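Local coordinates for peptidoglycan synthetase penicillin-binding protein 3 (Bifidobacterium adolescentis, PDB 4YE5) that probably cross-links peptidoglycan strands as a membrane-anchored transpeptidase of the penicillin-binding protein family, and so is expected to be a target of penicillin, at residues 47-52 against 122-127; 29-34 against 142-147. One frame throughout, in Å; residues are numbered along the deposited sequence.

Interaction 1. Residues 47-52 against 122-127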
# COMPACT_ATOMS: atom_id res chain seq x y z
N VAL A 47 -12.50 -13.12 12.31
CA VAL A 47 -13.12 -13.69 13.50
C VAL A 47 -13.45 -15.15 13.21
O VAL A 47 -14.19 -15.45 12.27
CB VAL A 47 -14.46 -12.98 13.81
CG1 VAL A 47 -15.00 -13.42 15.17
CG2 VAL A 47 -14.28 -11.46 13.77
N GLU A 48 -12.89 -16.07 14.00
CA GLU A 48 -13.20 -17.48 13.82
C GLU A 48 -14.54 -17.86 14.45
O GLU A 48 -14.60 -18.15 15.64
CB GLU A 48 -12.08 -18.38 14.36
CG GLU A 48 -12.27 -19.85 13.94
CD GLU A 48 -11.39 -20.82 14.72
OE1 GLU A 48 -10.51 -20.36 15.46
OE2 GLU A 48 -11.60 -22.05 14.58
N ARG A 49 -15.60 -17.85 13.65
CA ARG A 49 -16.92 -18.34 14.06
C ARG A 49 -17.43 -19.24 12.94
O ARG A 49 -16.88 -19.23 11.83
CB ARG A 49 -17.90 -17.19 14.27
CG ARG A 49 -17.39 -16.07 15.17
CD ARG A 49 -17.14 -16.53 16.60
NE ARG A 49 -18.39 -16.65 17.34
CZ ARG A 49 -18.51 -16.43 18.65
NH1 ARG A 49 -17.44 -16.09 19.36
NH2 ARG A 49 -19.69 -16.56 19.24
N TYR A 50 -18.48 -20.00 13.22
CA TYR A 50 -18.96 -21.00 12.27
C TYR A 50 -20.47 -21.01 12.12
O TYR A 50 -21.21 -20.72 13.06
CB TYR A 50 -18.50 -22.39 12.69
CG TYR A 50 -17.01 -22.55 12.66
CD1 TYR A 50 -16.36 -22.90 11.49
CD2 TYR A 50 -16.24 -22.33 13.79
CE1 TYR A 50 -15.00 -23.04 11.43
CE2 TYR A 50 -14.85 -22.47 13.75
CZ TYR A 50 -14.24 -22.83 12.56
OH TYR A 50 -12.86 -22.98 12.48
N THR A 51 -20.94 -21.33 10.92
CA THR A 51 -22.34 -21.70 10.78
C THR A 51 -22.41 -23.22 10.73
O THR A 51 -21.67 -23.86 9.97
CB THR A 51 -22.97 -21.08 9.51
OG1 THR A 51 -22.81 -19.65 9.56
CG2 THR A 51 -24.44 -21.39 9.45
N ILE A 52 -23.27 -23.81 11.56
CA ILE A 52 -23.42 -25.26 11.58
C ILE A 52 -24.54 -25.66 10.63
O ILE A 52 -25.68 -25.19 10.75
CB ILE A 52 -23.71 -25.79 13.00
CG1 ILE A 52 -22.56 -25.43 13.95
CG2 ILE A 52 -23.94 -27.33 12.98
CD1 ILE A 52 -21.18 -25.86 13.44
N ASP A 122 -23.20 -18.52 13.93
CA ASP A 122 -22.33 -17.84 14.89
C ASP A 122 -21.91 -18.70 16.11
O ASP A 122 -21.89 -18.23 17.25
CB ASP A 122 -23.03 -16.55 15.35
CG ASP A 122 -22.16 -15.68 16.22
OD1 ASP A 122 -20.96 -15.55 15.91
OD2 ASP A 122 -22.66 -15.16 17.23
N VAL A 123 -21.57 -19.96 15.87
CA VAL A 123 -21.08 -20.81 16.96
C VAL A 123 -19.55 -20.72 17.09
O VAL A 123 -18.85 -20.38 16.12
CB VAL A 123 -21.52 -22.30 16.83
CG1 VAL A 123 -22.98 -22.40 16.35
CG2 VAL A 123 -20.61 -23.04 15.90
N THR A 124 -19.06 -21.03 18.28
CA THR A 124 -17.63 -20.92 18.58
C THR A 124 -16.83 -22.11 18.08
O THR A 124 -17.39 -23.18 17.83
CB THR A 124 -17.41 -20.84 20.09
OG1 THR A 124 -17.91 -22.05 20.69
CG2 THR A 124 -18.15 -19.63 20.68
N PRO A 125 -15.51 -21.92 17.93
CA PRO A 125 -14.60 -23.01 17.60
C PRO A 125 -14.74 -24.19 18.57
O PRO A 125 -14.65 -25.33 18.13
CB PRO A 125 -13.22 -22.37 17.74
CG PRO A 125 -13.46 -20.91 17.42
CD PRO A 125 -14.83 -20.60 17.93
N ALA A 126 -14.94 -23.92 19.86
CA ALA A 126 -15.08 -24.98 20.85
C ALA A 126 -16.31 -25.86 20.56
O ALA A 126 -16.25 -27.09 20.65
CB ALA A 126 -15.16 -24.39 22.25
N VAL A 127 -17.43 -25.22 20.24
CA VAL A 127 -18.64 -25.96 19.92
C VAL A 127 -18.43 -26.77 18.63
O VAL A 127 -18.80 -27.94 18.57
CB VAL A 127 -19.86 -25.02 19.79
CG1 VAL A 127 -21.07 -25.79 19.27
CG2 VAL A 127 -20.18 -24.37 21.17
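Glu48 opens the contact by setting its carboxylate against CG and CB of Pro125, with Glu48 CD 3.4 Å from Pro125 CG. The chain reaches there because CG stands anti to the backbone N (chi1 -169°) and the rest runs extended. The carboxylate is gripped from two directions: Tyr50 OH donates to Glu48 OE2 over 2.6 Å, meeting it on the anti side, while OE1 forms a salt bridge with Arg31. Arg49 curls through bends at chi2 and chi3, which brings its NE to 3.1 Å from Asp122 OD1. That salt bridge is weak as a hydrogen bond, and so is the longer one from NH2 to Asp122 O; the guanidinium and carboxylate planes differ by 23°. Thr124 CG2 covers one guanidinium face near its rim. Tyr50 then supplies the backbone pairing, an antiparallel hydrogen-bonded pair with Val123. Tyr50 N reaches Val123 O at 2.9 Å, and Val123 N returns a bond to Tyr50 O; because Asp122 also faces Tyr50, this is a G1 beta bulge. On the same face of the sheet Tyr50 CB rests on Val123 CG2, and Tyr50 CE2 lies 3.9 Å from Pro125 CA. Ile52 finishes the row, its CG1 packed 3.6 Å from Val123 CG2 with the two side chains nearly perpendicular. Beyond the bulge Thr124 is the N-cap of helix 125-132, its OG1 accepting from Val127 N. Strand 50-54 runs between 117-123 and 140-144 in a three-stranded antiparallel sheet, with Tyr50 and Ile52 also touching Ala142.

Interaction 2. Residues 29-34 against 142-147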
# COMPACT_ATOMS: atom_id res chain seq x y z
N LYS A 29 -12.46 -24.93 5.35
CA LYS A 29 -11.99 -23.63 4.87
C LYS A 29 -10.78 -23.13 5.65
O LYS A 29 -10.78 -23.13 6.87
CB LYS A 29 -13.12 -22.59 4.89
CG LYS A 29 -12.60 -21.19 4.56
CD LYS A 29 -13.63 -20.31 3.88
CE LYS A 29 -12.96 -19.06 3.31
NZ LYS A 29 -13.73 -18.56 2.14
N ALA A 30 -9.72 -22.73 4.93
CA ALA A 30 -8.56 -22.10 5.55
C ALA A 30 -8.96 -20.77 6.20
O ALA A 30 -9.77 -20.02 5.64
CB ALA A 30 -7.45 -21.86 4.51
N ARG A 31 -8.40 -20.47 7.37
CA ARG A 31 -8.64 -19.18 8.03
C ARG A 31 -7.69 -18.11 7.47
O ARG A 31 -6.50 -18.36 7.24
CB ARG A 31 -8.46 -19.29 9.54
CG ARG A 31 -9.31 -20.42 10.17
CD ARG A 31 -8.94 -20.66 11.63
NE ARG A 31 -9.05 -19.44 12.42
CZ ARG A 31 -8.43 -19.24 13.58
NH1 ARG A 31 -7.65 -20.18 14.09
NH2 ARG A 31 -8.59 -18.09 14.24
N ARG A 32 -8.23 -16.92 7.26
CA ARG A 32 -7.45 -15.84 6.67
C ARG A 32 -6.37 -15.33 7.61
O ARG A 32 -6.61 -15.14 8.80
CB ARG A 32 -8.38 -14.71 6.24
CG ARG A 32 -7.70 -13.69 5.33
CD ARG A 32 -8.72 -12.72 4.76
NE ARG A 32 -8.08 -11.80 3.81
CZ ARG A 32 -7.82 -12.12 2.55
NH1 ARG A 32 -8.14 -13.33 2.08
NH2 ARG A 32 -7.23 -11.22 1.76
N GLY A 33 -5.17 -15.10 7.08
CA GLY A 33 -4.09 -14.54 7.86
C GLY A 33 -4.30 -13.08 8.25
O GLY A 33 -5.21 -12.42 7.77
N LYS A 34 -3.46 -12.60 9.16
CA LYS A 34 -3.54 -11.22 9.62
C LYS A 34 -2.69 -10.28 8.76
O LYS A 34 -1.78 -10.70 8.04
CB LYS A 34 -3.09 -11.08 11.08
CG LYS A 34 -3.64 -12.11 12.07
CD LYS A 34 -3.21 -11.74 13.49
CE LYS A 34 -2.84 -12.97 14.34
NZ LYS A 34 -3.86 -14.06 14.32
N ALA A 142 -19.41 -27.66 9.60
CA ALA A 142 -19.22 -26.28 10.00
C ALA A 142 -18.74 -25.43 8.82
O ALA A 142 -17.81 -25.80 8.11
CB ALA A 142 -18.21 -26.22 11.12
N GLU A 143 -19.38 -24.28 8.62
CA GLU A 143 -18.92 -23.33 7.60
C GLU A 143 -18.31 -22.11 8.28
O GLU A 143 -18.99 -21.38 8.99
CB GLU A 143 -20.06 -22.93 6.65
CG GLU A 143 -20.23 -23.90 5.47
CD GLU A 143 -21.39 -23.56 4.53
OE1 GLU A 143 -22.21 -22.66 4.87
OE2 GLU A 143 -21.49 -24.20 3.46
N LEU A 144 -17.01 -21.91 8.07
CA LEU A 144 -16.27 -20.80 8.66
C LEU A 144 -16.78 -19.44 8.17
O LEU A 144 -16.92 -19.23 6.97
CB LEU A 144 -14.78 -20.95 8.35
CG LEU A 144 -13.89 -19.78 8.76
CD1 LEU A 144 -13.76 -19.72 10.27
CD2 LEU A 144 -12.51 -19.90 8.09
N SER A 145 -17.06 -18.53 9.09
CA SER A 145 -17.58 -17.21 8.72
C SER A 145 -16.42 -16.35 8.25
O SER A 145 -15.25 -16.63 8.56
CB SER A 145 -18.26 -16.51 9.90
OG SER A 145 -17.62 -15.22 10.08
N ASN A 146 -16.71 -15.27 7.53
CA ASN A 146 -15.62 -14.48 6.95
C ASN A 146 -15.55 -13.04 7.42
O ASN A 146 -14.95 -12.19 6.75
CB ASN A 146 -15.68 -14.50 5.43
CG ASN A 146 -15.49 -15.90 4.87
OD1 ASN A 146 -14.39 -16.44 4.89
ND2 ASN A 146 -16.58 -16.49 4.40
N GLU A 147 -16.13 -12.78 8.59
CA GLU A 147 -16.05 -11.45 9.17
C GLU A 147 -14.59 -10.99 9.31
O GLU A 147 -13.75 -11.73 9.82
CB GLU A 147 -16.75 -11.40 10.53
CG GLU A 147 -16.84 -9.97 11.09
CD GLU A 147 -17.64 -9.89 12.39
OE1 GLU A 147 -17.62 -10.86 13.18
OE2 GLU A 147 -18.28 -8.84 12.62
O HOH W 1 -15.33 -24.32 6.93
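Water-bridged packing joins the loop between strands 23-28 and 35-36 to the end of strand 140-144, an outermost strand of the three-stranded antiparallel sheet in the region assigned to the dimerisation-domain family. Leu144 is its apolar centre. From its CA the side chain sets off toward the loop, and with CG swung away from its own amide N (chi1 172°) it is CD2 that makes the contacts, with three successive residues. Leu144 CD2 lies 3.8 Å from Lys29 CG and 3.7 Å from Ala30 O, and it also touches Arg31 CG; both long side chains cross the leucine at about a right angle. Lys29 continues past it in an extended chain. Its ammonium group is hydrogen-bonded elsewhere, to Asp166 O, while Asn146 ND2 makes a weak bond to Ala165 O. Between lysine and asparagine the closest approach is Lys29 CE to Asn146 OD1, at 3.4 Å, and the two share no assigned hydrogen bond. At the other end of the contact a single water ties the two backbones together: it donates to Ala142 O at 3.1 Å, and accepts from Leu144 N and, weakly, from Lys29 N.

From the N terminus, the chain first passes through the 29-34 loop, then reaches 47-52, running into strand 50-54. After several helices and strand 117-123 it returns at 122-127 and closes interaction 1. A further run through helix 125-132 and strand 140-144 brings 142-147 back to the loop, closing interaction 2, so the first contact is nested inside the second. The two lie about 10 Å apart, centre to centre, and meet directly: Thr51 O and Glu143 N are 2.7 Å apart in a probable hydrogen bond, as are Arg49 O and Ser145 N at 2.8 Å. Together they join the small three-stranded sheet to the loop between strands 23-28 and 35-36.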